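Local coordinates for antifreeze protein (Marinomonas primoryensis, PDB 3P4G), which binds ice as a hyperactive, calcium-dependent antifreeze protein folded into a right-handed beta-helix, probably through anchored clathrate waters, at residues G165-G170 with V183-N188. Residues are numbered along the deposited sequence; the frame is centred on the assembly and turned at random.
Sequences GHDVSG and VGRTIN. With MG (magnesium ion), chain T.
R185 stacks its guanidinium over the H166 imidazole, with centres 3.9 Å apart and planes 16° from parallel; NH1 sits over the middle of the ring, and CD2 over the middle of the guanidinium. R185, extended from CG to NE, runs beside the H166 side chain and brings its guanidinium over the ring face. Replacing H166 with an alanine would probably leave the R185 guanidinium without its stacking face and free to swing. Backbone bonds tie the two segments in parallel register: R185 N to H166 O, V168 N to T186 O and N188 N to V168 O, each 2.9 Å. These are successive coils of the right-handed beta-helix, meeting where the chain turns from one strand row to the other. D167 OD1 accepts T186 N (3.1 Å) on its anti side, 29° out of the carboxylate plane, while OD2 binds a magnesium ion at 2.1 Å. Four waters also ligate the metal; one donates to D167 OD1 and two bond to the N188 amide, which thus joins the second shell. N188 ND2 donates in the amide plane to S169 OG (2.8 Å) and weakly to D167 OD2. Inside the coil, V168 CG2 meets V183 CG2 at 3.8 Å, crossing near a right angle.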
ATOM      1  N   GLY A 165      -0.328  -1.324  -9.233  1.00  6.23           N
ATOM      2  CA  GLY A 165      -0.936  -0.885 -10.491  1.00  6.66           C
ATOM      3  C   GLY A 165      -2.457  -0.870 -10.486  1.00  8.28           C
ATOM      4  O   GLY A 165      -3.081   0.006 -11.062  1.00  8.86           O
ATOM      5  N   HIS A 166      -3.029  -1.938  -9.954  1.00  7.59           N
ATOM      6  CA  HIS A 166      -4.482  -2.092  -9.978  1.00 10.32           C
ATOM      7  C   HIS A 166      -5.168  -1.924  -8.598  1.00  9.43           C
ATOM      8  O   HIS A 166      -5.031  -0.866  -7.961  1.00  9.66           O
ATOM      9  CB  HIS A 166      -4.864  -3.401 -10.699  1.00 11.33           C
ATOM     10  CG  HIS A 166      -4.348  -3.500 -12.107  1.00 15.94           C
ATOM     11  ND1 HIS A 166      -4.363  -4.683 -12.823  1.00 21.94           N
ATOM     12  CD2 HIS A 166      -3.811  -2.569 -12.935  1.00 18.25           C
ATOM     13  CE1 HIS A 166      -3.867  -4.470 -14.033  1.00 25.40           C
ATOM     14  NE2 HIS A 166      -3.528  -3.193 -14.131  1.00 19.25           N
ATOM     15  N   ASP A 167      -5.871  -2.960  -8.090  1.00  9.46           N
ATOM     16  CA  ASP A 167      -6.757  -2.779  -6.911  1.00  8.78           C
ATOM     17  C   ASP A 167      -6.119  -3.334  -5.641  1.00  8.70           C
ATOM     18  O   ASP A 167      -5.190  -4.173  -5.694  1.00  8.88           O
ATOM     19  CB  ASP A 167      -8.063  -3.597  -7.084  1.00 10.28           C
ATOM     20  CG  ASP A 167      -8.904  -3.140  -8.248  1.00 14.18           C
ATOM     21  OD1 ASP A 167      -8.801  -1.987  -8.686  1.00 11.66           O
ATOM     22  OD2 ASP A 167      -9.706  -3.959  -8.730  1.00 16.31           O
ATOM     23  N   VAL A 168      -6.638  -2.880  -4.516  1.00  6.98           N
ATOM     24  CA  VAL A 168      -6.339  -3.552  -3.237  1.00  6.85           C
ATOM     25  C   VAL A 168      -7.625  -4.255  -2.799  1.00  8.57           C
ATOM     26  O   VAL A 168      -8.660  -3.616  -2.571  1.00  9.36           O
ATOM     27  CB  VAL A 168      -5.923  -2.556  -2.154  1.00  6.13           C
ATOM     28  CG1 VAL A 168      -5.728  -3.285  -0.800  1.00  6.08           C
ATOM     29  CG2 VAL A 168      -4.610  -1.803  -2.506  1.00 10.57           C
ATOM     30  N   SER A 169      -7.536  -5.575  -2.644  1.00  8.46           N
ATOM     31  CA  SER A 169      -8.662  -6.350  -2.111  1.00  9.39           C
ATOM     32  C   SER A 169      -8.251  -6.987  -0.796  1.00  9.48           C
ATOM     33  O   SER A 169      -9.118  -7.375   0.010  1.00 12.08           O
ATOM     34  CB  SER A 169      -9.100  -7.427  -3.106  1.00  9.87           C
ATOM     35  OG  SER A 169      -9.782  -6.879  -4.254  1.00 12.59           O
ATOM     36  N   GLY A 170      -6.949  -7.124  -0.555  1.00  9.96           N
ATOM     37  CA  GLY A 170      -6.445  -7.621   0.722  1.00  9.57           C
ATOM     38  C   GLY A 170      -6.147  -6.506   1.723  1.00 10.60           C
ATOM     39  O   GLY A 170      -6.705  -5.384   1.628  1.00 10.30           O
ATOM     40  N   VAL A 183      -1.953   3.551  -5.057  1.00  5.52           N
ATOM     41  CA  VAL A 183      -2.849   2.503  -5.616  1.00  6.59           C
ATOM     42  C   VAL A 183      -3.365   3.024  -6.925  1.00  6.59           C
ATOM     43  O   VAL A 183      -4.043   4.066  -6.949  1.00  8.18           O
ATOM     44  CB  VAL A 183      -4.040   2.231  -4.652  1.00  7.32           C
ATOM     45  CG1 VAL A 183      -4.963   1.150  -5.244  1.00  7.08           C
ATOM     46  CG2 VAL A 183      -3.552   1.799  -3.222  1.00 10.22           C
ATOM     47  N   GLY A 184      -3.112   2.305  -8.031  1.00  6.39           N
ATOM     48  CA  GLY A 184      -3.441   2.814  -9.367  1.00  8.30           C
ATOM     49  C   GLY A 184      -4.924   2.764  -9.641  1.00  9.95           C
ATOM     50  O   GLY A 184      -5.451   3.564 -10.406  1.00 10.42           O
ATOM     51  N   ARG A 185      -5.616   1.798  -9.007  1.00  8.91           N
ATOM     52  CA  ARG A 185      -7.041   1.711  -9.153  1.00 10.45           C
ATOM     53  C   ARG A 185      -7.766   1.809  -7.816  1.00 10.47           C
ATOM     54  O   ARG A 185      -7.580   2.809  -7.129  1.00 10.54           O
ATOM     55  CB  ARG A 185      -7.451   0.520 -10.043  1.00 10.64           C
ATOM     56  CG  ARG A 185      -6.865   0.690 -11.437  1.00 16.78           C
ATOM     57  CD  ARG A 185      -7.207  -0.445 -12.409  1.00 22.96           C
ATOM     58  NE  ARG A 185      -6.453  -0.188 -13.642  1.00 31.84           N
ATOM     59  CZ  ARG A 185      -6.389  -1.005 -14.691  1.00 34.69           C
ATOM     60  NH1 ARG A 185      -7.058  -2.148 -14.692  1.00 33.81           N
ATOM     61  NH2 ARG A 185      -5.643  -0.662 -15.743  1.00 37.12           N
ATOM     62  N   THR A 186      -8.516   0.781  -7.404  1.00  9.97           N
ATOM     63  CA  THR A 186      -9.507   0.944  -6.351  1.00 10.12           C
ATOM     64  C   THR A 186      -9.192   0.112  -5.134  1.00  9.86           C
ATOM     65  O   THR A 186      -8.661  -1.006  -5.255  1.00  8.67           O
ATOM     66  CB  THR A 186     -10.912   0.579  -6.947  1.00 10.85           C
ATOM     67  OG1 THR A 186     -11.293   1.625  -7.876  1.00 11.77           O
ATOM     68  CG2 THR A 186     -12.010   0.373  -5.881  1.00 13.28           C
ATOM     69  N   ILE A 187      -9.457   0.688  -3.964  1.00  7.91           N
ATOM     70  CA  ILE A 187      -9.419  -0.079  -2.732  1.00  7.03           C
ATOM     71  C   ILE A 187     -10.826  -0.638  -2.621  1.00  8.76           C
ATOM     72  O   ILE A 187     -11.780   0.092  -2.325  1.00  9.30           O
ATOM     73  CB  ILE A 187      -9.032   0.730  -1.511  1.00  7.12           C
ATOM     74  CG1 ILE A 187      -7.631   1.297  -1.699  1.00  8.28           C
ATOM     75  CG2 ILE A 187      -9.013  -0.196  -0.255  1.00  8.33           C
ATOM     76  CD1 ILE A 187      -7.117   2.202  -0.550  1.00  9.19           C
ATOM     77  N   ASN A 188     -10.935  -1.928  -2.896  1.00  7.77           N
ATOM     78  CA  ASN A 188     -12.216  -2.642  -2.896  1.00 10.38           C
ATOM     79  C   ASN A 188     -12.862  -2.732  -1.512  1.00 10.43           C
ATOM     80  O   ASN A 188     -12.242  -2.437  -0.516  1.00  9.94           O
ATOM     81  CB  ASN A 188     -12.044  -4.021  -3.538  1.00 11.65           C
ATOM     82  CG  ASN A 188     -11.974  -3.957  -5.062  1.00 13.23           C
ATOM     83  OD1 ASN A 188     -12.759  -3.246  -5.716  1.00 15.07           O
ATOM     84  ND2 ASN A 188     -11.079  -4.765  -5.641  1.00 15.89           N
TER
HETATM   85 MG    MG T 326     -11.384  -3.359  -9.757  1.00 23.32          MG
HETATM   86  O   HOH W   1     -10.626  -1.709 -10.523  1.00 13.54           O
HETATM   87  O   HOH W   2     -11.951  -5.286  -8.573  1.00 20.02           O
HETATM   88  O   HOH W   3     -12.821  -2.486  -8.124  1.00 10.69           O
HETATM   89  O   HOH W   4     -13.155  -3.602 -10.850  1.00 11.75           O